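Local coordinates for protein pilotin OutS (Dickeya dadantii, PDB 3UTK) that serves as the outer-membrane pilotin lipoprotein that interacts with the secretin OutD in the type II secretion of pectate lyases and cellulases, at residues Arg58-Arg63 with Asn99-Leu104. Numbering follows the deposited sequence.
Sequences RVQCER and NLYQGL
Y101 reaches out of helix 94-106 and sets its hydroxyl against V59 and Q60 of helix 40-60. The span is long: CA of V59 and CA of Y101 are 10.3 Å apart, and the tyrosine side chain covers the larger part of the gap, V59 and Q60 the remainder. Its chi1 of 167° carries CG anti to the backbone N, directing the ring toward helix 40-60. On V59 the methyl CG1 comes nearest, 3.3 Å from Y101 OH, with CB of V59 just behind at 3.5 Å from the same OH; the two side chains cross at about a right angle. Q60 arrives on a bent chain, chi2 -62°, which brings OE1 of Q60 to 3.1 Å from OH of Y101, with amide and ring planes turned 47° apart. Contact is thus concentrated at the phenol oxygen, and the area buried between the segments is small, 103 Å², although Y101 itself is buried in the fold. Neighbouring packing places the contact in the fold: L100 packs on A48 and A52 of helix 40-60, L104 leans on F118 of helix 111-121, and Q60 touches K111. Next in the chain, C61 forms the disulfide with C115, tying this corner to helix 111-121. Together with L100, the tyrosine joins helix 94-106 to helix 40-60, meeting its C-terminal part, within the nested, perpendicular alpha-helical hairpins of the PulS/OutS pilotin fold.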
loop_
_atom_site.group_PDB
_atom_site.type_symbol
_atom_site.label_atom_id
_atom_site.label_comp_id
_atom_site.label_asym_id
_atom_site.label_seq_id
_atom_site.Cartn_x
_atom_site.Cartn_y
_atom_site.Cartn_z
ATOM N N ARG A 58 -5.749 5.715 5.437
ATOM C CA ARG A 58 -5.602 7.136 5.744
ATOM C C ARG A 58 -6.862 7.913 5.369
ATOM O O ARG A 58 -7.360 8.719 6.154
ATOM C CB ARG A 58 -4.382 7.745 5.033
ATOM C CG ARG A 58 -4.046 9.170 5.500
ATOM C CD ARG A 58 -2.960 9.802 4.637
ATOM N NE ARG A 58 -3.472 10.157 3.321
ATOM C CZ ARG A 58 -2.937 9.768 2.169
ATOM N NH1 ARG A 58 -1.853 9.003 2.158
ATOM N NH2 ARG A 58 -3.496 10.145 1.023
ATOM N N VAL A 59 -7.371 7.680 4.163
ATOM C CA VAL A 59 -8.449 8.506 3.634
ATOM C C VAL A 59 -9.840 8.040 4.073
ATOM O O VAL A 59 -10.674 8.858 4.480
ATOM C CB VAL A 59 -8.381 8.606 2.092
ATOM C CG1 VAL A 59 -9.563 9.409 1.550
ATOM C CG2 VAL A 59 -7.050 9.226 1.664
ATOM N N GLN A 60 -10.093 6.736 3.988
ATOM C CA GLN A 60 -11.428 6.203 4.271
ATOM C C GLN A 60 -11.603 5.857 5.743
ATOM O O GLN A 60 -12.715 5.892 6.279
ATOM C CB GLN A 60 -11.713 4.961 3.404
ATOM C CG GLN A 60 -11.539 5.194 1.897
ATOM C CD GLN A 60 -12.492 6.242 1.352
ATOM O OE1 GLN A 60 -12.102 7.104 0.564
ATOM N NE2 GLN A 60 -13.749 6.162 1.755
ATOM N N CYS A 61 -10.506 5.518 6.407
ATOM C CA CYS A 61 -10.583 5.008 7.779
ATOM C C CYS A 61 -10.050 6.007 8.797
ATOM O O CYS A 61 -9.852 5.679 9.978
ATOM C CB CYS A 61 -9.818 3.684 7.876
ATOM S SG CYS A 61 -10.375 2.424 6.666
ATOM N N GLU A 62 -9.856 7.235 8.335
ATOM C CA GLU A 62 -9.396 8.352 9.168
ATOM C C GLU A 62 -8.125 8.023 9.940
ATOM O O GLU A 62 -7.934 8.525 11.046
ATOM C CB GLU A 62 -10.477 8.773 10.171
ATOM C CG GLU A 62 -11.849 8.957 9.573
ATOM C CD GLU A 62 -11.883 10.073 8.569
ATOM O OE1 GLU A 62 -10.912 10.857 8.532
ATOM O OE2 GLU A 62 -12.876 10.167 7.818
ATOM N N ARG A 63 -7.278 7.167 9.374
ATOM C CA ARG A 63 -5.973 6.885 9.974
ATOM C C ARG A 63 -5.026 8.046 9.678
ATOM O O ARG A 63 -4.113 7.951 8.846
ATOM C CB ARG A 63 -5.401 5.549 9.475
ATOM C CG ARG A 63 -6.093 4.305 10.024
ATOM C CD ARG A 63 -5.826 4.088 11.531
ATOM N NE ARG A 63 -4.402 4.022 11.895
ATOM C CZ ARG A 63 -3.695 2.900 12.008
ATOM N NH1 ARG A 63 -4.255 1.722 11.757
ATOM N NH2 ARG A 63 -2.410 2.951 12.356
ATOM N N ASN A 99 -4.749 3.315 -9.021
ATOM C CA ASN A 99 -5.798 2.536 -9.691
ATOM C C ASN A 99 -6.424 1.491 -8.774
ATOM O O ASN A 99 -7.644 1.319 -8.751
ATOM C CB ASN A 99 -5.263 1.863 -10.953
ATOM C CG ASN A 99 -4.994 2.850 -12.067
ATOM O OD1 ASN A 99 -4.406 2.502 -13.096
ATOM N ND2 ASN A 99 -5.418 4.093 -11.869
ATOM N N LEU A 100 -5.581 0.790 -8.019
ATOM C CA LEU A 100 -6.050 -0.215 -7.067
ATOM C C LEU A 100 -6.829 0.419 -5.917
ATOM O O LEU A 100 -7.784 -0.158 -5.416
ATOM C CB LEU A 100 -4.874 -1.031 -6.513
ATOM C CG LEU A 100 -4.206 -2.067 -7.424
ATOM C CD1 LEU A 100 -3.021 -2.687 -6.707
ATOM C CD2 LEU A 100 -5.194 -3.149 -7.868
ATOM N N TYR A 101 -6.410 1.609 -5.497
ATOM C CA TYR A 101 -7.141 2.346 -4.471
ATOM C C TYR A 101 -8.533 2.689 -4.991
ATOM O O TYR A 101 -9.528 2.478 -4.306
ATOM C CB TYR A 101 -6.373 3.611 -4.050
ATOM C CG TYR A 101 -7.197 4.584 -3.234
ATOM C CD1 TYR A 101 -7.512 4.315 -1.910
ATOM C CD2 TYR A 101 -7.667 5.767 -3.792
ATOM C CE1 TYR A 101 -8.267 5.194 -1.162
ATOM C CE2 TYR A 101 -8.423 6.653 -3.051
ATOM C CZ TYR A 101 -8.722 6.362 -1.736
ATOM O OH TYR A 101 -9.479 7.234 -0.989
ATOM N N GLN A 102 -8.608 3.205 -6.210
ATOM C CA GLN A 102 -9.908 3.521 -6.789
ATOM C C GLN A 102 -10.772 2.264 -6.905
ATOM O O GLN A 102 -11.993 2.322 -6.735
ATOM C CB GLN A 102 -9.743 4.200 -8.152
ATOM C CG GLN A 102 -9.105 5.583 -8.083
ATOM C CD GLN A 102 -9.933 6.576 -7.279
ATOM O OE1 GLN A 102 -9.394 7.467 -6.621
ATOM N NE2 GLN A 102 -11.246 6.427 -7.333
ATOM N N GLY A 103 -10.134 1.131 -7.183
ATOM C CA GLY A 103 -10.835 -0.141 -7.269
ATOM C C GLY A 103 -11.444 -0.552 -5.936
ATOM O O GLY A 103 -12.580 -1.041 -5.880
ATOM N N LEU A 104 -10.685 -0.356 -4.858
ATOM C CA LEU A 104 -11.168 -0.653 -3.506
ATOM C C LEU A 104 -12.453 0.116 -3.202
ATOM O O LEU A 104 -13.423 -0.451 -2.683
ATOM C CB LEU A 104 -10.098 -0.306 -2.452
ATOM C CG LEU A 104 -8.882 -1.230 -2.265
ATOM C CD1 LEU A 104 -7.814 -0.585 -1.377
ATOM C CD2 LEU A 104 -9.287 -2.570 -1.686
#